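Local coordinates for protein 6-phospho-beta-glucosidase BglT (Thermotoga maritima, PDB 1UP7) that hydrolyses cellobiose 6'-phosphate to glucose 6-phosphate and glucose, using one NAD(+) and one manganese ion per subunit, at residues E273-E276 / K277-T280; T319-N322 / G323-E326; E226-P229 / T230-D234. One frame throughout, in Å; residues are numbered along the deposited sequence.

Overall arrangement
All three contacts are local and fall in the C-terminal family 4 region. They follow in series along the chain; none nests in or crosses another. Interaction 3 comes first: residues 226-229 end a loop and lead into helix 230-236. Interaction 1, at 273-280, lies at the C-terminal end of helix 263-278, which packs on helix 41-55 beside the NAD site. Interaction 2, at 319-326, runs from the end of strand 313-320 into a tight turn, on the way to strand 333-341. Interactions 2 and 3 each meet a different neighbouring subunit; their centres are about 29 Å apart. Interactions 1 and 2 lie on opposite sides of the chain's centre, their own centres about 43 Å apart.

Interaction 1. Residues E273-E276 / K277-T280; sequences ELFE and KYRT
Tyr-278 packs back against Leu-274 and Phe-275 near the C-terminal end of helix 263-278. This is the tight side of the contact. The edge of the Tyr-278 ring is turned toward the face of Phe-275 in a T-shaped pair, with ring centroids 5.7 Å apart and planes at 70°. Leu-274 lies alongside Tyr-278 and points the same way; Leu-274 CB is 4.3 Å from Tyr-278 CZ. The ring is placed here because CG of Tyr-278 stands anti to its own carbonyl carbon (chi1 -68°). Leu-274 O lies over one ring face, near its rim, 3.4 Å from Tyr-278 CG. The same oxygen accepts the backbone N-H of Tyr-278, with Leu-274 O and Tyr-278 N 2.8 Å apart. Beyond the segments, Tyr-278 OH bonds to Ser-13 O, and Phe-275 rests on Val-47 of helix 41-55, a residue of the NAD site.

The other side is exposed and polar. Glu-276 and Arg-279 lie side by side and form a salt bridge. Arg-279 grips side-on, with two nitrogens on one oxygen: NE is 2.9 Å and NH2 3.0 Å from Glu-276 OE2. The NH2 bond uses the syn lone pair of OE2, while NE comes in somewhat out of the carboxylate plane. A weak bond from Arg-279 NE to Glu-276 OE1 measures 3.2 Å. The two flat groups are turned 47° from each other. Lys-277 is also on the outer side and forms a salt bridge with Glu-287.

The chemistry divides the helix end in two. The rings of Phe-275 and Tyr-278 pack on helix 41-55, while Leu-274 lies against Glu-287. On the surface, two N-H groups of Arg-279 converge on Glu-276 OE2, which probably offsets the carboxylate charge and limits rotation of both groups.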
loop_
_atom_site.group_PDB
_atom_site.type_symbol
_atom_site.label_atom_id
_atom_site.label_comp_id
_atom_site.label_asym_id
_atom_site.label_seq_id
_atom_site.Cartn_x
_atom_site.Cartn_y
_atom_site.Cartn_z
ATOM N N GLU A 273 -48.695 -16.590 10.046
ATOM C CA GLU A 273 -49.723 -16.495 9.004
ATOM C C GLU A 273 -49.220 -17.104 7.685
ATOM O O GLU A 273 -49.968 -17.764 6.974
ATOM C CB GLU A 273 -50.145 -15.039 8.771
ATOM C CG GLU A 273 -51.148 -14.474 9.776
ATOM C CD GLU A 273 -51.128 -12.932 9.853
ATOM O OE1 GLU A 273 -50.239 -12.275 9.228
ATOM O OE2 GLU A 273 -51.999 -12.356 10.551
ATOM N N LEU A 274 -47.955 -16.877 7.356
ATOM C CA LEU A 274 -47.369 -17.470 6.152
ATOM C C LEU A 274 -47.376 -19.009 6.237
ATOM O O LEU A 274 -47.818 -19.697 5.298
ATOM C CB LEU A 274 -45.965 -16.921 5.897
ATOM C CG LEU A 274 -45.936 -15.522 5.258
ATOM C CD1 LEU A 274 -44.536 -14.960 5.267
ATOM C CD2 LEU A 274 -46.504 -15.550 3.853
ATOM N N PHE A 275 -46.950 -19.540 7.383
ATOM C CA PHE A 275 -46.879 -20.990 7.550
ATOM C C PHE A 275 -48.209 -21.701 7.470
ATOM O O PHE A 275 -48.310 -22.779 6.877
ATOM C CB PHE A 275 -46.025 -21.400 8.745
ATOM C CG PHE A 275 -44.555 -21.193 8.479
ATOM C CD1 PHE A 275 -43.806 -22.165 7.827
ATOM C CD2 PHE A 275 -43.940 -19.984 8.800
ATOM C CE1 PHE A 275 -42.448 -21.936 7.555
ATOM C CE2 PHE A 275 -42.610 -19.765 8.531
ATOM C CZ PHE A 275 -41.862 -20.733 7.903
ATOM N N GLU A 276 -49.238 -21.075 8.020
ATOM C CA GLU A 276 -50.601 -21.578 7.866
ATOM C C GLU A 276 -51.060 -21.609 6.404
ATOM O O GLU A 276 -51.698 -22.569 5.967
ATOM C CB GLU A 276 -51.589 -20.777 8.719
ATOM C CG GLU A 276 -51.725 -21.302 10.145
ATOM C CD GLU A 276 -51.727 -22.834 10.205
ATOM O OE1 GLU A 276 -52.757 -23.454 9.795
ATOM O OE2 GLU A 276 -50.681 -23.408 10.630
ATOM N N LYS A 277 -50.735 -20.556 5.658
ATOM C CA LYS A 277 -51.043 -20.502 4.233
ATOM C C LYS A 277 -50.242 -21.540 3.439
ATOM O O LYS A 277 -50.766 -22.127 2.506
ATOM C CB LYS A 277 -50.778 -19.107 3.670
ATOM C CG LYS A 277 -51.991 -18.205 3.680
ATOM C CD LYS A 277 -51.594 -16.751 3.916
ATOM C CE LYS A 277 -52.821 -15.806 3.868
ATOM N NZ LYS A 277 -52.346 -14.390 3.841
ATOM N N TYR A 278 -48.974 -21.767 3.800
ATOM C CA TYR A 278 -48.154 -22.727 3.049
ATOM C C TYR A 278 -48.691 -24.175 3.103
ATOM O O TYR A 278 -48.347 -24.989 2.256
ATOM C CB TYR A 278 -46.687 -22.699 3.477
ATOM C CG TYR A 278 -45.895 -21.455 3.134
ATOM C CD1 TYR A 278 -46.354 -20.517 2.216
ATOM C CD2 TYR A 278 -44.692 -21.213 3.770
ATOM C CE1 TYR A 278 -45.606 -19.373 1.935
ATOM C CE2 TYR A 278 -43.961 -20.093 3.513
ATOM C CZ TYR A 278 -44.404 -19.171 2.590
ATOM O OH TYR A 278 -43.618 -18.052 2.338
ATOM N N ARG A 279 -49.538 -24.481 4.088
ATOM C CA ARG A 279 -50.176 -25.793 4.216
ATOM C C ARG A 279 -50.948 -26.189 2.955
ATOM O O ARG A 279 -50.874 -27.352 2.519
ATOM C CB ARG A 279 -51.146 -25.821 5.414
ATOM C CG ARG A 279 -50.468 -25.881 6.805
ATOM C CD ARG A 279 -51.362 -26.434 7.934
ATOM N NE ARG A 279 -50.886 -26.004 9.256
ATOM C CZ ARG A 279 -50.030 -26.685 10.044
ATOM N NH1 ARG A 279 -49.535 -27.866 9.671
ATOM N NH2 ARG A 279 -49.669 -26.173 11.222
ATOM N N THR A 280 -51.707 -25.233 2.391
ATOM C CA THR A 280 -52.541 -25.479 1.200
ATOM C C THR A 280 -52.183 -24.673 -0.050
ATOM O O THR A 280 -52.701 -24.957 -1.113
ATOM C CB THR A 280 -54.052 -25.235 1.473
ATOM O OG1 THR A 280 -54.245 -23.895 1.955
ATOM C CG2 THR A 280 -54.585 -26.131 2.587
#

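Interaction 2. Residues T319-N322 / G323-E326; sequences TRNN and GSIE
Asn-321 reaches forward with its side-chain amide and pairs twice with the backbone of Ile-325. Ile-325 N donates to Asn-321 OD1 at 2.8 Å, almost straight at 171°, in the plane of the carbonyl and on a lone pair. In return Asn-321 ND2 donates to Ile-325 O at 3.0 Å, and here the acceptor lies in the amide plane. CG of Asn-321 is anti to the backbone N (chi1 180°), which swings the amide over toward Ile-325.

The backbone adds a type I' beta turn from Asn-321 to Ser-324. Ser-324 N bonds to Asn-321 O at 3.0 Å, from above the carbonyl plane. Asn-322 and Gly-323 take the two corners, both with positive phi. At Gly-323 the backbone angles press the position of a side chain against the carbonyl oxygen of Asn-322, and glycine has no CB to collide there.

Packing comes next. Ser-324 CB touches Asn-321 OD1 at 3.4 Å, and Ile-325 CB approaches the same oxygen at 3.8 Å. Ser-324 OG bonds to Gln-350 NE2, outside the turn. Asn-321 ND2 has a second acceptor in Pro-329 O, farther along the loop to strand 333-341. Asn-322 packs on Ser-349 of a neighbouring subunit.

With an alanine in place of Asn-321, the N-H and carbonyl of Ile-325 would probably lose their mates in the turn, and Pro-329 O would lose its donor. The chemistry thus implies that one buried amide, with its acceptor and its donor both engaged, probably helps fix the path of the chain as it leaves strand 313-320.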
loop_
_atom_site.group_PDB
_atom_site.type_symbol
_atom_site.label_atom_id
_atom_site.label_comp_id
_atom_site.label_asym_id
_atom_site.label_seq_id
_atom_site.Cartn_x
_atom_site.Cartn_y
_atom_site.Cartn_z
ATOM N N THR A 319 -17.205 -9.309 -0.730
ATOM C CA THR A 319 -15.964 -9.961 -1.086
ATOM C C THR A 319 -14.802 -9.013 -0.774
ATOM O O THR A 319 -15.041 -7.831 -0.461
ATOM C CB THR A 319 -16.025 -10.337 -2.573
ATOM O OG1 THR A 319 -14.939 -11.210 -2.876
ATOM C CG2 THR A 319 -15.786 -9.118 -3.466
ATOM N N ARG A 320 -13.564 -9.521 -0.839
ATOM C CA ARG A 320 -12.386 -8.675 -0.607
ATOM C C ARG A 320 -12.271 -7.573 -1.630
ATOM O O ARG A 320 -12.429 -7.815 -2.806
ATOM C CB ARG A 320 -11.098 -9.476 -0.639
ATOM C CG ARG A 320 -10.845 -10.370 0.551
ATOM C CD ARG A 320 -9.463 -11.026 0.484
ATOM N NE ARG A 320 -9.191 -11.861 1.639
ATOM C CZ ARG A 320 -8.417 -12.949 1.600
ATOM N NH1 ARG A 320 -7.845 -13.323 0.475
ATOM N NH2 ARG A 320 -8.186 -13.656 2.696
ATOM N N ASN A 321 -11.981 -6.367 -1.160
ATOM C CA ASN A 321 -11.799 -5.179 -1.977
ATOM C C ASN A 321 -10.934 -5.467 -3.205
ATOM O O ASN A 321 -11.372 -5.232 -4.342
ATOM C CB ASN A 321 -11.189 -4.096 -1.081
ATOM C CG ASN A 321 -10.928 -2.761 -1.792
ATOM O OD1 ASN A 321 -11.528 -2.438 -2.835
ATOM N ND2 ASN A 321 -10.033 -1.960 -1.193
ATOM N N ASN A 322 -9.727 -5.995 -2.966
ATOM C CA ASN A 322 -8.726 -6.211 -4.012
ATOM C C ASN A 322 -8.642 -5.100 -5.066
ATOM O O ASN A 322 -8.687 -5.382 -6.275
ATOM C CB ASN A 322 -8.989 -7.552 -4.722
ATOM C CG ASN A 322 -8.728 -8.783 -3.831
ATOM O OD1 ASN A 322 -9.163 -9.860 -4.156
ATOM N ND2 ASN A 322 -7.998 -8.620 -2.746
ATOM N N GLY A 323 -8.542 -3.842 -4.649
ATOM C CA GLY A 323 -8.340 -2.773 -5.626
ATOM C C GLY A 323 -9.590 -2.189 -6.279
ATOM O O GLY A 323 -9.506 -1.299 -7.114
ATOM N N SER A 324 -10.762 -2.664 -5.863
ATOM C CA SER A 324 -12.020 -2.092 -6.340
ATOM C C SER A 324 -12.097 -0.623 -5.952
ATOM O O SER A 324 -12.456 0.230 -6.763
ATOM C CB SER A 324 -13.190 -2.855 -5.736
ATOM O OG SER A 324 -14.412 -2.193 -5.968
ATOM N N ILE A 325 -11.786 -0.365 -4.689
ATOM C CA ILE A 325 -11.687 0.981 -4.165
ATOM C C ILE A 325 -10.248 1.192 -3.776
ATOM O O ILE A 325 -9.739 0.543 -2.835
ATOM C CB ILE A 325 -12.651 1.188 -2.939
ATOM C CG1 ILE A 325 -14.115 1.053 -3.389
ATOM C CG2 ILE A 325 -12.371 2.552 -2.248
ATOM C CD1 ILE A 325 -14.648 2.315 -4.142
ATOM N N GLU A 326 -9.583 2.079 -4.507
ATOM C CA GLU A 326 -8.139 2.168 -4.399
ATOM C C GLU A 326 -7.660 2.766 -3.068
ATOM O O GLU A 326 -6.554 2.475 -2.648
ATOM C CB GLU A 326 -7.528 2.887 -5.603
ATOM C CG GLU A 326 -7.729 4.380 -5.630
ATOM C CD GLU A 326 -7.189 5.025 -6.907
ATOM O OE1 GLU A 326 -7.568 4.602 -8.036
ATOM O OE2 GLU A 326 -6.382 5.979 -6.776
#

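Interaction 3. Residues E226-P229 / T230-D234; sequences EDFP and TWFYD
The N-terminal entry to helix 230-236 is built from Phe-228 and Pro-229 folding onto Trp-231, Phe-232 and Tyr-233. The helix belongs to the C-terminal region of this family 4 glycosidase. Pro-229 O accepts the backbone N-H of Phe-232 at 3.0 Å, a bond from three residues ahead, where the chain enters the helix. The donor stands above the carbonyl plane, and the bond is bent at 137°.

Aromatic side chains and Pro-229 share the packing. Phe-228 and Phe-232 lie side by side and point the same way. Phe-228 CD2 sits over the centre of the Phe-232 ring. The two planes are oblique, at 31°, with centroids 4.3 Å apart. Phe-228 CB also presses on Phe-232 CD2 at 3.4 Å. Both rings continue onto Val-240 of strand 239-240, and the side chain of Phe-228 is about 8 Å from that of the active-site Tyr-243.

Pro-229 meets the indole of Trp-231, with Pro-229 CG 3.4 Å from Trp-231 CE2. CG of Trp-231 is wedged between its backbone N and carbonyl carbon (chi1 63°), which folds the indole back beside the proline. The contact also meets another subunit: Pro-229 packs on its Val-396, Trp-231 on its Leu-384 and Phe-232 on its Leu-388. It therefore contributes to the assembly as well as to the helix start.

Tyr-233 crosses Phe-228 at about a right angle, Tyr-233 CE2 lying 4.0 Å from Phe-228 CB. A water joins the two residues: it accepts a weak bond from Phe-228 N at 3.2 Å and is hydrogen-bonded to Tyr-233 OH, also at 3.2 Å.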
loop_
_atom_site.group_PDB
_atom_site.type_symbol
_atom_site.label_atom_id
_atom_site.label_comp_id
_atom_site.label_asym_id
_atom_site.label_seq_id
_atom_site.Cartn_x
_atom_site.Cartn_y
_atom_site.Cartn_z
ATOM N N GLU A 226 -38.779 10.166 7.708
ATOM C CA GLU A 226 -37.609 9.308 7.813
ATOM C C GLU A 226 -36.646 9.327 6.634
ATOM O O GLU A 226 -35.645 8.626 6.649
ATOM C CB GLU A 226 -38.064 7.860 7.922
ATOM C CG GLU A 226 -38.088 7.311 9.328
ATOM C CD GLU A 226 -38.876 6.027 9.376
ATOM O OE1 GLU A 226 -38.292 4.927 9.116
ATOM O OE2 GLU A 226 -40.090 6.145 9.647
ATOM N N ASP A 227 -36.957 10.064 5.594
ATOM C CA ASP A 227 -36.083 10.116 4.442
ATOM C C ASP A 227 -35.137 11.283 4.557
ATOM O O ASP A 227 -35.459 12.319 5.145
ATOM C CB ASP A 227 -36.956 10.321 3.194
ATOM C CG ASP A 227 -37.926 9.178 2.987
ATOM O OD1 ASP A 227 -37.690 8.108 3.608
ATOM O OD2 ASP A 227 -38.948 9.265 2.266
ATOM N N PHE A 228 -33.983 11.123 3.939
ATOM C CA PHE A 228 -33.028 12.193 3.917
ATOM C C PHE A 228 -33.639 13.311 3.122
ATOM O O PHE A 228 -34.225 13.075 2.086
ATOM C CB PHE A 228 -31.766 11.646 3.321
ATOM C CG PHE A 228 -31.197 10.570 4.111
ATOM C CD1 PHE A 228 -31.579 9.243 3.876
ATOM C CD2 PHE A 228 -30.275 10.854 5.122
ATOM C CE1 PHE A 228 -31.034 8.193 4.634
ATOM C CE2 PHE A 228 -29.716 9.838 5.887
ATOM C CZ PHE A 228 -30.081 8.481 5.633
ATOM N N PRO A 229 -33.596 14.509 3.653
ATOM C CA PRO A 229 -34.109 15.675 2.918
ATOM C C PRO A 229 -33.258 15.976 1.677
ATOM O O PRO A 229 -32.151 15.450 1.519
ATOM C CB PRO A 229 -34.094 16.781 3.965
ATOM C CG PRO A 229 -33.182 16.305 5.046
ATOM C CD PRO A 229 -33.080 14.825 4.991
ATOM N N THR A 230 -33.804 16.764 0.768
ATOM C CA THR A 230 -33.141 17.118 -0.477
ATOM C C THR A 230 -31.743 17.725 -0.302
ATOM O O THR A 230 -30.828 17.362 -1.040
ATOM C CB THR A 230 -34.092 18.044 -1.310
ATOM O OG1 THR A 230 -35.274 17.298 -1.673
ATOM C CG2 THR A 230 -33.448 18.450 -2.658
ATOM N N TRP A 231 -31.569 18.613 0.671
ATOM C CA TRP A 231 -30.284 19.246 0.887
ATOM C C TRP A 231 -29.177 18.210 1.166
ATOM O O TRP A 231 -28.008 18.408 0.828
ATOM C CB TRP A 231 -30.468 20.270 1.996
ATOM C CG TRP A 231 -30.849 19.684 3.308
ATOM C CD1 TRP A 231 -32.091 19.693 3.893
ATOM C CD2 TRP A 231 -29.975 19.023 4.221
ATOM N NE1 TRP A 231 -32.025 19.088 5.121
ATOM C CE2 TRP A 231 -30.732 18.678 5.346
ATOM C CE3 TRP A 231 -28.606 18.744 4.221
ATOM C CZ2 TRP A 231 -30.181 18.061 6.442
ATOM C CZ3 TRP A 231 -28.066 18.106 5.291
ATOM C CH2 TRP A 231 -28.852 17.774 6.401
ATOM N N PHE A 232 -29.589 17.078 1.724
ATOM C CA PHE A 232 -28.694 15.971 2.094
ATOM C C PHE A 232 -27.991 15.372 0.862
ATOM O O PHE A 232 -26.779 15.148 0.828
ATOM C CB PHE A 232 -29.473 14.874 2.856
ATOM C CG PHE A 232 -28.626 13.637 3.171
ATOM C CD1 PHE A 232 -27.837 13.590 4.304
ATOM C CD2 PHE A 232 -28.625 12.546 2.323
ATOM C CE1 PHE A 232 -27.048 12.489 4.572
ATOM C CE2 PHE A 232 -27.810 11.436 2.558
ATOM C CZ PHE A 232 -27.021 11.398 3.691
ATOM N N TYR A 233 -28.790 15.116 -0.154
ATOM C CA TYR A 233 -28.285 14.656 -1.446
ATOM C C TYR A 233 -27.459 15.691 -2.199
ATOM O O TYR A 233 -26.467 15.322 -2.806
ATOM C CB TYR A 233 -29.452 14.126 -2.305
ATOM C CG TYR A 233 -30.066 12.858 -1.703
ATOM C CD1 TYR A 233 -29.288 11.705 -1.544
ATOM C CD2 TYR A 233 -31.414 12.816 -1.285
ATOM C CE1 TYR A 233 -29.812 10.535 -1.000
ATOM C CE2 TYR A 233 -31.952 11.641 -0.718
ATOM C CZ TYR A 233 -31.139 10.506 -0.589
ATOM O OH TYR A 233 -31.616 9.332 -0.035
ATOM N N ASP A 234 -27.848 16.962 -2.121
ATOM C CA ASP A 234 -27.075 18.048 -2.706
ATOM C C ASP A 234 -25.710 18.207 -2.040
ATOM O O ASP A 234 -24.744 18.626 -2.695
ATOM C CB ASP A 234 -27.894 19.327 -2.617
ATOM C CG ASP A 234 -29.216 19.229 -3.371
ATOM O OD1 ASP A 234 -29.250 18.609 -4.458
ATOM O OD2 ASP A 234 -30.278 19.761 -2.972
HETATM O O HOH W 1 -34.471 9.208 1.448
#